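Local atomic coordinates of methylaspartate ammonia-lyase (Citrobacter amalonaticus, PDB entry 1KKO), a protein that catalyses the reversible, magnesium-dependent anti elimination of ammonia from L-threo-3-methylaspartate to give mesaconate, a step in glutamate degradation. Residues Y178-V181 / D182-L186; R221-S224 / L225-S228. All blocks are in the same frame, centred on the assembly; numbering follows the deposited sequence.

Contact 1: residues Y178-V181 / D182-L186; sequences YIAV and DKMIL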
ATOM      1  N   TYR A 178       9.934  12.546 -11.088  1.00 16.61           N
ATOM      2  CA  TYR A 178      11.081  12.007 -11.807  1.00 16.65           C
ATOM      3  C   TYR A 178      11.366  10.587 -11.319  1.00 16.44           C
ATOM      4  O   TYR A 178      11.358   9.640 -12.099  1.00 16.73           O
ATOM      5  CB  TYR A 178      12.306  12.917 -11.652  1.00 16.90           C
ATOM      6  CG  TYR A 178      12.048  14.303 -12.184  1.00 17.73           C
ATOM      7  CD1 TYR A 178      12.001  14.544 -13.550  1.00 18.44           C
ATOM      8  CD2 TYR A 178      11.801  15.353 -11.329  1.00 18.90           C
ATOM      9  CE1 TYR A 178      11.732  15.804 -14.047  1.00 19.32           C
ATOM     10  CE2 TYR A 178      11.527  16.619 -11.816  1.00 19.49           C
ATOM     11  CZ  TYR A 178      11.499  16.835 -13.177  1.00 19.38           C
ATOM     12  OH  TYR A 178      11.233  18.101 -13.664  1.00 21.82           O
ATOM     13  N   ILE A 179      11.575  10.441 -10.017  1.00 16.54           N
ATOM     14  CA  ILE A 179      11.824   9.128  -9.437  1.00 16.95           C
ATOM     15  C   ILE A 179      10.662   8.163  -9.691  1.00 16.30           C
ATOM     16  O   ILE A 179      10.889   6.998 -10.005  1.00 15.89           O
ATOM     17  CB  ILE A 179      12.082   9.241  -7.924  1.00 17.61           C
ATOM     18  CG1 ILE A 179      13.409   9.968  -7.657  1.00 19.81           C
ATOM     19  CG2 ILE A 179      12.045   7.866  -7.285  1.00 18.51           C
ATOM     20  CD1 ILE A 179      14.617   9.327  -8.289  1.00 21.24           C
ATOM     21  N   ALA A 180       9.424   8.634  -9.566  1.00 15.57           N
ATOM     22  CA  ALA A 180       8.291   7.733  -9.730  1.00 15.52           C
ATOM     23  C   ALA A 180       8.189   7.207 -11.152  1.00 14.76           C
ATOM     24  O   ALA A 180       7.731   6.086 -11.371  1.00 14.72           O
ATOM     25  CB  ALA A 180       7.004   8.404  -9.307  1.00 15.70           C
ATOM     26  N   VAL A 181       8.618   8.006 -12.125  1.00 14.46           N
ATOM     27  CA  VAL A 181       8.618   7.572 -13.514  1.00 14.71           C
ATOM     28  C   VAL A 181       9.538   6.364 -13.683  1.00 14.78           C
ATOM     29  O   VAL A 181       9.187   5.390 -14.351  1.00 14.25           O
ATOM     30  CB  VAL A 181       9.008   8.729 -14.457  1.00 15.06           C
ATOM     31  CG1 VAL A 181       9.419   8.229 -15.837  1.00 15.30           C
ATOM     32  CG2 VAL A 181       7.844   9.688 -14.584  1.00 15.00           C
ATOM     33  N   ASP A 182      10.712   6.413 -13.065  1.00 15.02           N
ATOM     34  CA  ASP A 182      11.634   5.281 -13.137  1.00 15.50           C
ATOM     35  C   ASP A 182      10.991   4.025 -12.559  1.00 14.90           C
ATOM     36  O   ASP A 182      11.092   2.946 -13.144  1.00 14.90           O
ATOM     37  CB  ASP A 182      12.922   5.562 -12.372  1.00 16.29           C
ATOM     38  CG  ASP A 182      13.767   6.632 -13.010  1.00 17.51           C
ATOM     39  OD1 ASP A 182      13.454   7.059 -14.142  1.00 19.19           O
ATOM     40  OD2 ASP A 182      14.769   7.104 -12.422  1.00 19.00           O
ATOM     41  N   LYS A 183      10.333   4.170 -11.407  1.00 14.34           N
ATOM     42  CA  LYS A 183       9.628   3.055 -10.789  1.00 14.37           C
ATOM     43  C   LYS A 183       8.604   2.469 -11.744  1.00 14.14           C
ATOM     44  O   LYS A 183       8.502   1.260 -11.913  1.00 14.29           O
ATOM     45  CB  LYS A 183       8.883   3.515  -9.539  1.00 14.40           C
ATOM     46  CG  LYS A 183       9.724   3.863  -8.341  1.00 15.86           C
ATOM     47  CD  LYS A 183       8.769   4.148  -7.191  1.00 17.23           C
ATOM     48  CE  LYS A 183       9.440   4.448  -5.870  1.00 17.91           C
ATOM     49  NZ  LYS A 183       8.374   4.800  -4.876  1.00 18.70           N
HETATM   50  N   MSE A 184       7.849   3.351 -12.377  1.00 13.65           N
HETATM   51  CA  MSE A 184       6.780   2.942 -13.273  1.00 14.29           C
HETATM   52  C   MSE A 184       7.307   2.242 -14.519  1.00 14.29           C
HETATM   53  O   MSE A 184       6.707   1.279 -14.988  1.00 14.45           O
HETATM   54  CB  MSE A 184       5.925   4.142 -13.625  1.00 14.26           C
HETATM   55  CG  MSE A 184       5.025   4.516 -12.474  1.00 15.92           C
HETATM   56 SE   MSE A 184       4.037   6.139 -12.757  1.00 21.78          SE
HETATM   57  CE  MSE A 184       3.841   6.744 -10.960  1.00 16.23           C
ATOM     58  N   ILE A 185       8.437   2.710 -15.037  1.00 14.28           N
ATOM     59  CA  ILE A 185       9.055   2.045 -16.184  1.00 15.03           C
ATOM     60  C   ILE A 185       9.551   0.659 -15.758  1.00 14.60           C
ATOM     61  O   ILE A 185       9.321  -0.335 -16.450  1.00 15.00           O
ATOM     62  CB  ILE A 185      10.217   2.879 -16.755  1.00 15.49           C
ATOM     63  CG1 ILE A 185       9.693   4.176 -17.365  1.00 16.27           C
ATOM     64  CG2 ILE A 185      11.004   2.065 -17.770  1.00 16.19           C
ATOM     65  CD1 ILE A 185      10.750   5.236 -17.546  1.00 17.01           C
ATOM     66  N   LEU A 186      10.204   0.583 -14.599  1.00 14.29           N
ATOM     67  CA  LEU A 186      10.690  -0.705 -14.099  1.00 15.15           C
ATOM     68  C   LEU A 186       9.562  -1.706 -13.948  1.00 14.81           C
ATOM     69  O   LEU A 186       9.776  -2.901 -14.113  1.00 15.61           O
ATOM     70  CB  LEU A 186      11.408  -0.564 -12.756  1.00 15.90           C
ATOM     71  CG  LEU A 186      12.807   0.044 -12.807  1.00 17.39           C
ATOM     72  CD1 LEU A 186      13.375   0.273 -11.425  1.00 19.17           C
ATOM     73  CD2 LEU A 186      13.725  -0.856 -13.621  1.00 18.59           C
TER
HETATM   74  O   HOH W   1      14.356   9.754 -12.456  1.00 24.03           O
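Ile-185 lays its CD1 methyl against CG1 of Val-181 one turn earlier, at 3.7 Å. Val-181 turns CG1 anti to its backbone nitrogen (chi1 163°), bringing that branch toward the following turn, and the two chains cross at a slant. On the adjoining face the CE methyl of Met-184, a selenomethionine, meets CB of Ala-180 at 3.9 Å; with CG beside the backbone N the extended chain runs back along the helix, and the single methyl of Ala-180 lets it lie close. Beneath both pairs run i to i+4 backbone bonds, among them Ile-185 N to Val-181 O at 2.9 Å. At the first turn the bond from Asp-182 N to Tyr-178 O is weak, at 3.4 Å. A water bridges the same turn, donating to Asp-182 OD2 at 2.7 Å and, weakly, to Tyr-178 O. OD2 also accepts from Phe-32 N of the second subunit, OD1 forms a salt bridge with Arg-221, and Lys-183 forms one with Asp-392. Helix 179-186 follows the first strand of the enolase-superfamily barrel: Val-181 and Ile-185 pack on helix 209-225, whereas Met-184, about 6 Å from the side chain of the substrate-binding Gln-172, rests on strand 191-194.

Contact 2: residues R221-S224 / L225-S228; sequences RILS and LRSS
Leu-225 spreads its two methyls over one face of the Arg-221 guanidinium, and this is the close-packed part of the contact. CD2 approaches NE to 3.4 Å, and CD1 lies 3.6 Å from CD of the same arginine, so the leucine meets both the aliphatic stem and the flat head. A bend at the second torsion of Arg-221 (chi2 68°) turns CD and the guanidinium across toward the Leu-225 methyls, which lean back to meet them. The head is fixed by charge as well as by packing: NE is paired with Asp-182, and NH1 with Asp-30 of the second subunit. Arginine fits here because its stem can pack against leucine while its several N-H groups serve two carboxylates. Underneath, Leu-225 N donates to Arg-221 O at 2.9 Å.

That bond belongs to the last turn of helix 209-225, one of the outer helices of the TIM barrel, ahead of the loop to strand 234-238. Arg-226 is the first residue to leave helical geometry, yet its N still bonds to Ile-222 O at 3.0 Å.

On the solvent side fewer atoms meet and water takes part. The extended chain of Arg-226 lies alongside Leu-223, pointing the same way, and a single methyl, CD2 of the leucine, makes a close contact over one guanidinium face, 3.3 Å from CZ. A water bridges the pair, donating to Leu-223 O at 3.0 Å and accepting from Arg-226 NH2 at 3.2 Å. Tyr-231 O takes a bond from NH1, tying the arginine to a later part of its own loop. Ser-224, exposed beside Leu-225, brings OG to 3.6 Å from CD1; a small polar residue is well suited to this outer surface of the helix end.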
ATOM      1  N   ARG A 221      12.932   9.466 -21.109  1.00 20.14           N
ATOM      2  CA  ARG A 221      13.238   8.527 -20.039  1.00 19.71           C
ATOM      3  C   ARG A 221      12.676   7.155 -20.350  1.00 19.49           C
ATOM      4  O   ARG A 221      13.339   6.141 -20.153  1.00 19.16           O
ATOM      5  CB  ARG A 221      12.666   9.025 -18.714  1.00 19.62           C
ATOM      6  CG  ARG A 221      13.239   8.335 -17.495  1.00 19.61           C
ATOM      7  CD  ARG A 221      14.706   8.672 -17.250  1.00 19.75           C
ATOM      8  NE  ARG A 221      15.179   8.178 -15.966  1.00 20.40           N
ATOM      9  CZ  ARG A 221      16.444   8.208 -15.577  1.00 20.67           C
ATOM     10  NH1 ARG A 221      17.383   8.714 -16.372  1.00 21.74           N
ATOM     11  NH2 ARG A 221      16.778   7.725 -14.393  1.00 20.83           N
ATOM     12  N   ILE A 222      11.436   7.132 -20.825  1.00 19.36           N
ATOM     13  CA  ILE A 222      10.778   5.891 -21.206  1.00 19.65           C
ATOM     14  C   ILE A 222      11.544   5.209 -22.336  1.00 21.04           C
ATOM     15  O   ILE A 222      11.851   4.025 -22.246  1.00 21.17           O
ATOM     16  CB  ILE A 222       9.309   6.157 -21.609  1.00 19.10           C
ATOM     17  CG1 ILE A 222       8.486   6.548 -20.376  1.00 18.08           C
ATOM     18  CG2 ILE A 222       8.707   4.937 -22.292  1.00 19.21           C
ATOM     19  CD1 ILE A 222       7.183   7.251 -20.716  1.00 18.19           C
ATOM     20  N   LEU A 223      11.856   5.961 -23.388  1.00 22.87           N
ATOM     21  CA  LEU A 223      12.557   5.394 -24.537  1.00 24.51           C
ATOM     22  C   LEU A 223      13.971   4.942 -24.171  1.00 25.30           C
ATOM     23  O   LEU A 223      14.468   3.963 -24.727  1.00 25.91           O
ATOM     24  CB  LEU A 223      12.570   6.384 -25.708  1.00 24.87           C
ATOM     25  CG  LEU A 223      11.183   6.686 -26.293  1.00 26.44           C
ATOM     26  CD1 LEU A 223      11.249   7.815 -27.313  1.00 27.40           C
ATOM     27  CD2 LEU A 223      10.576   5.437 -26.909  1.00 27.75           C
ATOM     28  N   SER A 224      14.601   5.624 -23.217  1.00 26.09           N
ATOM     29  CA  SER A 224      15.955   5.271 -22.774  1.00 26.81           C
ATOM     30  C   SER A 224      15.999   4.048 -21.851  1.00 27.05           C
ATOM     31  O   SER A 224      16.825   3.150 -22.032  1.00 27.38           O
ATOM     32  CB  SER A 224      16.590   6.455 -22.042  1.00 27.09           C
ATOM     33  OG  SER A 224      17.869   6.112 -21.533  1.00 28.59           O
ATOM     34  N   LEU A 225      15.113   4.015 -20.858  1.00 26.96           N
ATOM     35  CA  LEU A 225      15.145   2.975 -19.827  1.00 27.25           C
ATOM     36  C   LEU A 225      14.406   1.674 -20.154  1.00 27.31           C
ATOM     37  O   LEU A 225      14.711   0.631 -19.574  1.00 26.98           O
ATOM     38  CB  LEU A 225      14.602   3.535 -18.505  1.00 27.45           C
ATOM     39  CG  LEU A 225      15.564   4.357 -17.648  1.00 28.74           C
ATOM     40  CD1 LEU A 225      16.115   5.544 -18.406  1.00 29.44           C
ATOM     41  CD2 LEU A 225      14.858   4.805 -16.376  1.00 29.38           C
ATOM     42  N   ARG A 226      13.436   1.714 -21.061  1.00 27.69           N
ATOM     43  CA  ARG A 226      12.636   0.518 -21.323  1.00 28.43           C
ATOM     44  C   ARG A 226      13.497  -0.665 -21.766  1.00 29.43           C
ATOM     45  O   ARG A 226      14.450  -0.498 -22.534  1.00 29.38           O
ATOM     46  CB  ARG A 226      11.543   0.797 -22.348  1.00 28.21           C
ATOM     47  CG  ARG A 226      12.041   1.050 -23.751  1.00 28.33           C
ATOM     48  CD  ARG A 226      10.935   1.413 -24.711  1.00 28.60           C
ATOM     49  NE  ARG A 226      11.460   1.778 -26.020  1.00 29.34           N
ATOM     50  CZ  ARG A 226      10.718   2.178 -27.041  1.00 30.61           C
ATOM     51  NH1 ARG A 226       9.400   2.270 -26.925  1.00 30.58           N
ATOM     52  NH2 ARG A 226      11.299   2.491 -28.192  1.00 31.57           N
ATOM     53  N   SER A 227      13.137  -1.854 -21.288  1.00 30.77           N
ATOM     54  CA  SER A 227      13.889  -3.080 -21.577  1.00 31.96           C
ATOM     55  C   SER A 227      13.555  -3.705 -22.937  1.00 32.68           C
ATOM     56  O   SER A 227      14.220  -4.649 -23.367  1.00 33.19           O
ATOM     57  CB  SER A 227      13.679  -4.111 -20.458  1.00 32.26           C
ATOM     58  OG  SER A 227      12.327  -4.532 -20.376  1.00 33.18           O
ATOM     59  N   SER A 228      12.529  -3.195 -23.610  1.00 33.15           N
ATOM     60  CA  SER A 228      12.176  -3.683 -24.940  1.00 33.35           C
ATOM     61  C   SER A 228      11.387  -2.598 -25.674  1.00 33.11           C
ATOM     62  O   SER A 228      10.672  -1.817 -25.042  1.00 32.86           O
ATOM     63  CB  SER A 228      11.394  -5.002 -24.863  1.00 33.66           C
ATOM     64  OG  SER A 228       9.996  -4.824 -25.008  1.00 34.34           O
TER
HETATM   65  O   HOH W   2      14.290   3.594 -27.696  1.00 52.55           O

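How the contacts relate
Contact 1 is largely buried, while contact 2 lies at the surface, where helix 209-225 runs out into a loop. The two helices pack together around the barrel, and the contacts meet directly: Asp-182 OD1 forms a salt bridge with Arg-221 NE at 2.7 Å, and Ile-185 CD1 reaches Ile-222 CA at 3.7 Å. Their chemistry follows their place. Inside, methyl groups meet one another along a continuous helix; outside, leucines lie over arginine heads and a water bridges side chain and backbone. Asp-182 and Arg-221 link the two helices, and each also has a partner in the second subunit. Only contact 1 comes near the substrate site.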